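Local atomic coordinates of Non-sulfated chondroitin lyase E66 (Autographa californica nucleopolyhedrovirus, PDB entry 3VSN), a protein that cleaves non-sulfated chondroitin as a polysaccharide lyase of the viral envelope and is essential for oral infection of the insect host. Residues A[322-327]-A[646-651]; A[469-474]-A[541-546]; A[610-615]-A[654-659]. All coordinates share one frame; numbering follows the deposited sequence.

Contact 1 of 3, residues A[322-327]-A[646-651]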
loop_
_atom_site.group_PDB
_atom_site.type_symbol
_atom_site.label_atom_id
_atom_site.label_comp_id
_atom_site.label_asym_id
_atom_site.label_seq_id
_atom_site.Cartn_x
_atom_site.Cartn_y
_atom_site.Cartn_z
ATOM N N ALA A 322 -1.640 10.354 7.794
ATOM C CA ALA A 322 -3.020 10.017 8.092
ATOM C C ALA A 322 -3.114 9.945 9.610
ATOM O O ALA A 322 -2.703 8.954 10.218
ATOM C CB ALA A 322 -3.388 8.690 7.448
ATOM N N ASP A 323 -3.620 11.020 10.215
ATOM C CA ASP A 323 -3.509 11.233 11.663
ATOM C C ASP A 323 -4.429 10.353 12.513
ATOM O O ASP A 323 -4.164 10.139 13.699
ATOM C CB ASP A 323 -3.754 12.704 12.010
ATOM C CG ASP A 323 -2.714 13.642 11.408
ATOM O OD1 ASP A 323 -1.637 13.180 10.957
ATOM O OD2 ASP A 323 -2.985 14.859 11.392
ATOM N N TYR A 324 -5.515 9.870 11.918
ATOM C CA TYR A 324 -6.452 8.984 12.611
ATOM C C TYR A 324 -6.146 7.507 12.367
ATOM O O TYR A 324 -6.203 6.692 13.291
ATOM C CB TYR A 324 -7.882 9.265 12.157
ATOM C CG TYR A 324 -8.518 10.479 12.788
ATOM C CD1 TYR A 324 -9.055 10.417 14.074
ATOM C CD2 TYR A 324 -8.615 11.681 12.087
ATOM C CE1 TYR A 324 -9.656 11.525 14.653
ATOM C CE2 TYR A 324 -9.214 12.795 12.656
ATOM C CZ TYR A 324 -9.733 12.711 13.937
ATOM O OH TYR A 324 -10.331 13.813 14.504
ATOM N N SER A 325 -5.845 7.171 11.115
ATOM C CA SER A 325 -5.587 5.788 10.706
ATOM C C SER A 325 -4.150 5.374 11.003
ATOM O O SER A 325 -3.835 4.179 11.028
ATOM C CB SER A 325 -5.887 5.615 9.217
ATOM O OG SER A 325 -7.242 5.928 8.939
ATOM N N LYS A 326 -3.293 6.377 11.224
ATOM C CA LYS A 326 -1.900 6.215 11.687
ATOM C C LYS A 326 -0.935 5.712 10.609
ATOM O O LYS A 326 -0.410 4.601 10.696
ATOM C CB LYS A 326 -1.800 5.354 12.968
ATOM C CG LYS A 326 -2.825 5.670 14.061
ATOM C CD LYS A 326 -2.801 7.132 14.487
ATOM C CE LYS A 326 -3.799 7.397 15.604
ATOM N NZ LYS A 326 -3.774 8.813 16.069
ATOM N N VAL A 327 -0.710 6.540 9.593
ATOM C CA VAL A 327 0.293 6.254 8.568
ATOM C C VAL A 327 1.087 7.530 8.305
ATOM O O VAL A 327 0.507 8.601 8.121
ATOM C CB VAL A 327 -0.339 5.730 7.247
ATOM C CG1 VAL A 327 0.734 5.454 6.202
ATOM C CG2 VAL A 327 -1.155 4.467 7.491
ATOM N N ASN A 646 -8.718 24.472 14.406
ATOM C CA ASN A 646 -9.801 25.051 13.603
ATOM C C ASN A 646 -10.757 23.971 13.107
ATOM O O ASN A 646 -11.967 24.170 13.081
ATOM C CB ASN A 646 -9.251 25.838 12.405
ATOM C CG ASN A 646 -8.594 27.150 12.805
ATOM O OD1 ASN A 646 -8.726 27.611 13.938
ATOM N ND2 ASN A 646 -7.884 27.763 11.862
ATOM N N ASN A 647 -10.198 22.825 12.719
ATOM C CA ASN A 647 -10.977 21.711 12.189
ATOM C C ASN A 647 -10.246 20.400 12.437
ATOM O O ASN A 647 -9.170 20.171 11.889
ATOM C CB ASN A 647 -11.235 21.904 10.685
ATOM C CG ASN A 647 -12.130 20.823 10.092
ATOM O OD1 ASN A 647 -12.638 19.955 10.802
ATOM N ND2 ASN A 647 -12.328 20.878 8.776
ATOM N N SER A 648 -10.835 19.537 13.258
ATOM C CA SER A 648 -10.209 18.257 13.572
ATOM C C SER A 648 -10.838 17.090 12.814
ATOM O O SER A 648 -10.583 15.931 13.150
ATOM C CB SER A 648 -10.263 17.999 15.078
ATOM O OG SER A 648 -11.607 17.862 15.504
ATOM N N THR A 649 -11.646 17.388 11.795
ATOM C CA THR A 649 -12.351 16.341 11.042
ATOM C C THR A 649 -11.386 15.355 10.380
ATOM O O THR A 649 -11.571 14.143 10.485
ATOM C CB THR A 649 -13.307 16.928 9.973
ATOM O OG1 THR A 649 -14.240 17.820 10.601
ATOM C CG2 THR A 649 -14.088 15.814 9.260
ATOM N N PHE A 650 -10.356 15.887 9.722
ATOM C CA PHE A 650 -9.447 15.081 8.902
ATOM C C PHE A 650 -8.044 14.972 9.502
ATOM O O PHE A 650 -7.392 13.935 9.379
ATOM C CB PHE A 650 -9.342 15.662 7.478
ATOM C CG PHE A 650 -10.669 16.000 6.847
ATOM C CD1 PHE A 650 -11.425 15.020 6.206
ATOM C CD2 PHE A 650 -11.158 17.306 6.875
ATOM C CE1 PHE A 650 -12.645 15.332 5.618
ATOM C CE2 PHE A 650 -12.379 17.624 6.287
ATOM C CZ PHE A 650 -13.122 16.635 5.658
ATOM N N ASP A 651 -7.589 16.046 10.140
ATOM C CA ASP A 651 -6.198 16.176 10.586
ATOM C C ASP A 651 -6.129 16.606 12.048
ATOM O O ASP A 651 -6.989 17.349 12.513
ATOM C CB ASP A 651 -5.468 17.206 9.723
ATOM C CG ASP A 651 -5.412 16.818 8.254
ATOM O OD1 ASP A 651 -4.878 15.737 7.933
ATOM O OD2 ASP A 651 -5.885 17.609 7.412
HETATM O O HOH W 1 -4.749 13.096 8.755
HETATM O O HOH W 2 -2.191 15.948 9.126
#
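The turn of a beta hairpin meets the loop 646-651 here, and Tyr324 and Asp323 of the turn do the touching. The hairpin joins strands 318-322 and 327-331. A G1 beta bulge closes it, with Lys326 N and Val327 N both bonded to Ala322 O. The loop leads from strand 642-645 into the C-terminal strand 654-658, so the contact ties the hairpin to the C-terminal beta region. Tyr324 lies with its ring edge along the loop backbone. Ser648 O and Phe650 O sit near the ring plane. The phenol OH donates to Ser648 O at 2.5 Å, a short bond with a C=O...O angle of 163°. Asp323 has CG beside its own backbone N (chi1 -63°), and its OD2 comes to 3.6 Å from Asp651 CA. OD2 takes the backbone N of Leu652, and OD1 takes Gln653 NE2. The two carboxylates are close, with Asp323 OD2 4.0 Å from Asp651 OD1. Water probably eases this like-charge approach. One water donates to both oxygens, at 2.6 Å from Asp323 OD2 and 2.9 Å from Asp651 OD1. A second accepts from Asp323 N and lies 2.8 Å from Asp651 OD1, to which it can donate.

Contact 2 of 3, residues A[469-474]-A[541-546]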
loop_
_atom_site.group_PDB
_atom_site.type_symbol
_atom_site.label_atom_id
_atom_site.label_comp_id
_atom_site.label_asym_id
_atom_site.label_seq_id
_atom_site.Cartn_x
_atom_site.Cartn_y
_atom_site.Cartn_z
ATOM N N ASN A 469 15.383 -17.486 28.723
ATOM C CA ASN A 469 16.751 -16.950 28.797
ATOM C C ASN A 469 17.389 -16.616 27.443
ATOM O O ASN A 469 18.599 -16.749 27.263
ATOM C CB ASN A 469 17.659 -17.875 29.625
ATOM C CG ASN A 469 17.087 -18.175 30.999
ATOM O OD1 ASN A 469 16.862 -19.336 31.345
ATOM N ND2 ASN A 469 16.828 -17.130 31.781
ATOM N N THR A 470 16.559 -16.175 26.503
ATOM C CA THR A 470 17.025 -15.762 25.185
ATOM C C THR A 470 16.900 -14.247 25.064
ATOM O O THR A 470 15.824 -13.690 25.297
ATOM C CB THR A 470 16.203 -16.437 24.066
ATOM O OG1 THR A 470 16.159 -17.852 24.293
ATOM C CG2 THR A 470 16.816 -16.161 22.686
ATOM N N ASN A 471 17.998 -13.587 24.708
ATOM C CA ASN A 471 17.979 -12.148 24.474
ATOM C C ASN A 471 17.161 -11.805 23.233
ATOM O O ASN A 471 17.192 -12.528 22.234
ATOM C CB ASN A 471 19.399 -11.604 24.301
ATOM C CG ASN A 471 20.237 -11.711 25.564
ATOM O OD1 ASN A 471 21.427 -12.021 25.500
ATOM N ND2 ASN A 471 19.630 -11.446 26.709
ATOM N N GLY A 472 16.430 -10.698 23.301
ATOM C CA GLY A 472 15.761 -10.160 22.120
ATOM C C GLY A 472 16.758 -9.405 21.260
ATOM O O GLY A 472 17.933 -9.281 21.616
ATOM N N ARG A 473 16.297 -8.903 20.119
ATOM C CA ARG A 473 17.140 -8.081 19.252
ATOM C C ARG A 473 16.298 -7.197 18.358
ATOM O O ARG A 473 15.181 -7.558 17.978
ATOM C CB ARG A 473 18.079 -8.934 18.392
ATOM C CG ARG A 473 17.444 -10.190 17.816
ATOM C CD ARG A 473 17.842 -11.406 18.633
ATOM N NE ARG A 473 19.268 -11.663 18.489
ATOM C CZ ARG A 473 20.020 -12.320 19.366
ATOM N NH1 ARG A 473 19.497 -12.803 20.486
ATOM N NH2 ARG A 473 21.309 -12.489 19.116
ATOM N N VAL A 474 16.844 -6.030 18.035
ATOM C CA VAL A 474 16.185 -5.103 17.135
ATOM C C VAL A 474 16.973 -5.108 15.836
ATOM O O VAL A 474 18.179 -4.844 15.831
ATOM C CB VAL A 474 16.123 -3.682 17.725
ATOM C CG1 VAL A 474 15.421 -2.732 16.764
ATOM C CG2 VAL A 474 15.409 -3.701 19.074
ATOM N N SER A 541 18.864 -7.232 26.290
ATOM C CA SER A 541 18.817 -8.288 27.309
ATOM C C SER A 541 17.385 -8.700 27.654
ATOM O O SER A 541 16.495 -7.852 27.736
ATOM C CB SER A 541 19.563 -7.861 28.574
ATOM O OG SER A 541 18.849 -6.854 29.269
ATOM N N PHE A 542 17.168 -9.999 27.855
ATOM C CA PHE A 542 15.855 -10.469 28.295
ATOM C C PHE A 542 15.468 -9.854 29.643
ATOM O O PHE A 542 14.291 -9.598 29.882
ATOM C CB PHE A 542 15.729 -12.007 28.291
ATOM C CG PHE A 542 16.677 -12.719 29.226
ATOM C CD1 PHE A 542 16.356 -12.901 30.573
ATOM C CD2 PHE A 542 17.871 -13.254 28.749
ATOM C CE1 PHE A 542 17.226 -13.573 31.429
ATOM C CE2 PHE A 542 18.744 -13.926 29.600
ATOM C CZ PHE A 542 18.420 -14.085 30.941
ATOM N N GLN A 543 16.459 -9.583 30.497
ATOM C CA GLN A 543 16.204 -8.940 31.797
ATOM C C GLN A 543 15.537 -7.571 31.657
ATOM O O GLN A 543 14.580 -7.266 32.376
ATOM C CB GLN A 543 17.487 -8.804 32.632
ATOM C CG GLN A 543 18.078 -10.119 33.124
ATOM C CD GLN A 543 19.085 -10.711 32.157
ATOM O OE1 GLN A 543 19.068 -10.419 30.960
ATOM N NE2 GLN A 543 19.974 -11.554 32.677
ATOM N N THR A 544 16.049 -6.746 30.741
ATOM C CA THR A 544 15.486 -5.402 30.534
ATOM C C THR A 544 14.144 -5.463 29.802
ATOM O O THR A 544 13.277 -4.616 30.021
ATOM C CB THR A 544 16.452 -4.440 29.801
ATOM O OG1 THR A 544 16.844 -5.006 28.545
ATOM C CG2 THR A 544 17.696 -4.156 30.658
ATOM N N MET A 545 13.974 -6.461 28.938
ATOM C CA MET A 545 12.682 -6.694 28.296
ATOM C C MET A 545 11.622 -7.081 29.326
ATOM O O MET A 545 10.471 -6.663 29.222
ATOM C CB MET A 545 12.785 -7.762 27.205
ATOM C CG MET A 545 13.633 -7.330 26.015
ATOM S SD MET A 545 13.968 -8.699 24.898
ATOM C CE MET A 545 12.461 -8.728 23.933
ATOM N N TYR A 546 12.017 -7.854 30.336
ATOM C CA TYR A 546 11.071 -8.244 31.388
ATOM C C TYR A 546 10.596 -7.055 32.217
ATOM O O TYR A 546 9.471 -7.056 32.711
ATOM C CB TYR A 546 11.649 -9.331 32.302
ATOM C CG TYR A 546 11.880 -10.663 31.628
ATOM C CD1 TYR A 546 11.288 -10.969 30.397
ATOM C CD2 TYR A 546 12.674 -11.634 32.235
ATOM C CE1 TYR A 546 11.504 -12.191 29.781
ATOM C CE2 TYR A 546 12.892 -12.859 31.628
ATOM C CZ TYR A 546 12.306 -13.132 30.407
ATOM O OH TYR A 546 12.523 -14.350 29.810
#
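Phe542 stands against the segment 469-471 and carries most of this contact. Its CG lies between the backbone N and the carbonyl carbon (chi1 62°), which points the ring from the first turn of helix 542-546 toward Asn469. Asn469 CA sits over one ring face, 3.9 Å from the centroid and 16° off the normal, in a CH-pi contact. The amide of Asn469 stays on that side of the ring, above its CZ-CE1 side, with ND2 3.5 Å from Phe542 CZ. The amide and ring planes are 63° apart. The opposite face is covered from within the helix, where Gln543 OE1 lies over the ring centre. The ring thus lies between a CA from one segment and an amide oxygen from its own.

Nearer the helix backbone, Phe542 CB rests 3.4 Å from Thr470 O. Met545 reaches across from three residues further along the helix, and its SD lies 3.6 Å from Gly472 N. Gly472 presents only its backbone to the sulfur, and it is also bonded through that backbone to Ile540. Strands 472-480 and 533-540 are neighbours in one antiparallel sheet, so the short helix packs beside the start of one strand just after the other ends. Ser541 is its N-cap residue. Tyr546 OH bonds to Leu467 N and fastens the helix to the chain before Asn469.

The buried Thr470 O has no partner in the model, which is a polar cost. No clear hydrogen bond joins the two segments, so their association appears to rest mainly on van der Waals and CH-pi packing.

Contact 3 of 3, residues A[610-615]-A[654-659]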
loop_
_atom_site.group_PDB
_atom_site.type_symbol
_atom_site.label_atom_id
_atom_site.label_comp_id
_atom_site.label_asym_id
_atom_site.label_seq_id
_atom_site.Cartn_x
_atom_site.Cartn_y
_atom_site.Cartn_z
ATOM N N THR A 610 -7.519 17.770 20.867
ATOM C CA THR A 610 -7.806 18.827 19.895
ATOM C C THR A 610 -7.439 20.202 20.458
ATOM O O THR A 610 -7.604 21.222 19.789
ATOM C CB THR A 610 -9.278 18.804 19.442
ATOM O OG1 THR A 610 -10.127 18.927 20.587
ATOM C CG2 THR A 610 -9.591 17.493 18.715
ATOM N N THR A 611 -6.940 20.211 21.695
ATOM C CA THR A 611 -6.364 21.412 22.296
ATOM C C THR A 611 -4.923 21.142 22.729
ATOM O O THR A 611 -4.579 20.007 23.072
ATOM C CB THR A 611 -7.186 21.916 23.502
ATOM O OG1 THR A 611 -7.248 20.894 24.503
ATOM C CG2 THR A 611 -8.604 22.310 23.079
ATOM N N ILE A 612 -4.086 22.178 22.678
ATOM C CA ILE A 612 -2.686 22.109 23.119
ATOM C C ILE A 612 -2.405 23.268 24.082
ATOM O O ILE A 612 -2.669 24.424 23.745
ATOM C CB ILE A 612 -1.695 22.129 21.922
ATOM C CG1 ILE A 612 -0.245 21.948 22.398
ATOM C CG2 ILE A 612 -1.841 23.403 21.088
ATOM C CD1 ILE A 612 0.750 21.732 21.271
ATOM N N PRO A 613 -1.890 22.966 25.291
ATOM C CA PRO A 613 -1.603 24.033 26.253
ATOM C C PRO A 613 -0.405 24.890 25.849
ATOM O O PRO A 613 0.531 24.384 25.214
ATOM C CB PRO A 613 -1.285 23.268 27.548
ATOM C CG PRO A 613 -1.835 21.893 27.345
ATOM C CD PRO A 613 -1.663 21.635 25.878
ATOM N N PHE A 614 -0.440 26.173 26.221
ATOM C CA PHE A 614 0.696 27.074 26.009
ATOM C C PHE A 614 1.970 26.469 26.594
ATOM O O PHE A 614 3.045 26.583 25.999
ATOM C CB PHE A 614 0.475 28.447 26.665
ATOM C CG PHE A 614 -0.595 29.290 26.018
ATOM C CD1 PHE A 614 -0.543 29.609 24.663
ATOM C CD2 PHE A 614 -1.631 29.814 26.784
ATOM C CE1 PHE A 614 -1.530 30.400 24.082
ATOM C CE2 PHE A 614 -2.619 30.606 26.208
ATOM C CZ PHE A 614 -2.568 30.897 24.855
ATOM N N SER A 615 1.840 25.826 27.756
ATOM C CA SER A 615 2.996 25.288 28.485
ATOM C C SER A 615 3.676 24.116 27.771
ATOM O O SER A 615 4.891 23.931 27.896
ATOM C CB SER A 615 2.612 24.899 29.919
ATOM O OG SER A 615 1.638 23.868 29.937
ATOM N N PHE A 654 -1.409 20.482 15.176
ATOM C CA PHE A 654 -1.395 21.917 15.427
ATOM C C PHE A 654 -0.227 22.515 14.656
ATOM O O PHE A 654 0.919 22.116 14.858
ATOM C CB PHE A 654 -1.218 22.205 16.925
ATOM C CG PHE A 654 -2.274 21.584 17.795
ATOM C CD1 PHE A 654 -2.155 20.265 18.226
ATOM C CD2 PHE A 654 -3.383 22.322 18.190
ATOM C CE1 PHE A 654 -3.133 19.690 19.022
ATOM C CE2 PHE A 654 -4.361 21.755 18.992
ATOM C CZ PHE A 654 -4.236 20.439 19.408
ATOM N N ILE A 655 -0.520 23.470 13.778
ATOM C CA ILE A 655 0.510 24.094 12.955
ATOM C C ILE A 655 0.696 25.557 13.353
ATOM O O ILE A 655 -0.277 26.314 13.460
ATOM C CB ILE A 655 0.198 23.958 11.446
ATOM C CG1 ILE A 655 0.048 22.474 11.068
ATOM C CG2 ILE A 655 1.292 24.613 10.604
ATOM C CD1 ILE A 655 -0.627 22.230 9.730
ATOM N N PHE A 656 1.952 25.930 13.595
ATOM C CA PHE A 656 2.311 27.284 13.982
ATOM C C PHE A 656 3.375 27.832 13.050
ATOM O O PHE A 656 4.180 27.077 12.492
ATOM C CB PHE A 656 2.833 27.322 15.424
ATOM C CG PHE A 656 1.841 26.829 16.435
ATOM C CD1 PHE A 656 0.894 27.692 16.976
ATOM C CD2 PHE A 656 1.847 25.497 16.841
ATOM C CE1 PHE A 656 -0.029 27.237 17.904
ATOM C CE2 PHE A 656 0.926 25.037 17.769
ATOM C CZ PHE A 656 -0.018 25.909 18.297
ATOM N N GLU A 657 3.361 29.150 12.888
ATOM C CA GLU A 657 4.370 29.859 12.125
ATOM C C GLU A 657 5.310 30.540 13.113
ATOM O O GLU A 657 4.860 31.190 14.054
ATOM C CB GLU A 657 3.703 30.886 11.205
ATOM C CG GLU A 657 4.660 31.758 10.402
ATOM C CD GLU A 657 3.947 32.799 9.548
ATOM O OE1 GLU A 657 2.702 32.897 9.602
ATOM O OE2 GLU A 657 4.635 33.535 8.819
ATOM N N ILE A 658 6.612 30.381 12.907
ATOM C CA ILE A 658 7.596 31.052 13.750
ATOM C C ILE A 658 7.768 32.484 13.238
ATOM O O ILE A 658 8.227 32.689 12.115
ATOM C CB ILE A 658 8.939 30.284 13.768
ATOM C CG1 ILE A 658 8.742 28.856 14.296
ATOM C CG2 ILE A 658 9.969 31.006 14.620
ATOM C CD1 ILE A 658 8.040 28.769 15.642
ATOM N N VAL A 659 7.376 33.456 14.065
ATOM C CA VAL A 659 7.285 34.871 13.665
ATOM C C VAL A 659 8.208 35.787 14.478
ATOM O O VAL A 659 9.097 35.332 15.194
ATOM C CB VAL A 659 5.833 35.410 13.759
ATOM C CG1 VAL A 659 4.923 34.704 12.762
ATOM C CG2 VAL A 659 5.287 35.281 15.181
ATOM O OXT VAL A 659 8.094 37.018 14.453
#
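Ile612 presses its CG2 methyl onto the ring of Phe654, and the backbone of Thr610 and Thr611 closes on the same ring. This is the tight part of the contact. CG2 lies 3.7 Å from the ring centroid and 22° off the normal, a CH-pi approach shifted toward the rim. It comes nearest at Phe654 CD2, 3.5 Å away. With CG1 of Ile612 anti to the backbone N (chi1 -176°), the other branch, CG2, is the one turned to the ring. The outer end of the Phe654 ring abuts the backbone with its edge, CZ 3.4 Å from Thr610 C. The same CZ is 3.5 Å from Thr611 C.

The strands do not pair. Strand 611-613 belongs to a small antiparallel sheet with 642-645 and 636-639. Strand 654-658 runs inside a seven-stranded antiparallel sheet. The strand axes are 9.5 Å apart at closest approach and 52° from parallel, so no backbone pairing joins them. Side chains, and the backbone at Thr610 and Thr611, fill the gap between two sheets.

Packing is looser at Phe656, whose ring edge meets Ile612 CG2 with CZ 4.2 Å away. Phe643 of strand 642-645 adds to this core by meeting the Phe656 ring edge-to-face. On the solvent side, the side chains of the partly exposed Thr610 and Thr611 point away from strand 654-658. Thr610 OG1 makes a weak hydrogen bond to a bound glycerol, probably from the crystallisation liquor.

How the contacts relate
Contacts 1 and 3 are neighbours, with centres about 16 Å apart. They touch where Ser648 CB packs on Thr610 CG2 at 3.7 Å. Their segments alternate along the chain, and the loop 646-651 of contact 1 leads almost directly into strand 654-658 of contact 3. Contact 2 lies apart. Its centre is about 36 Å from that of contact 1 and about 39 Å from that of contact 3. Its nearest atoms are about 18 Å from contact 1 and about 29 Å from contact 3. In sequence it falls between the two segments of contact 1 and is complete before contact 3 begins. All three lie away from the catalytic residues Asn191, His246 and Tyr254.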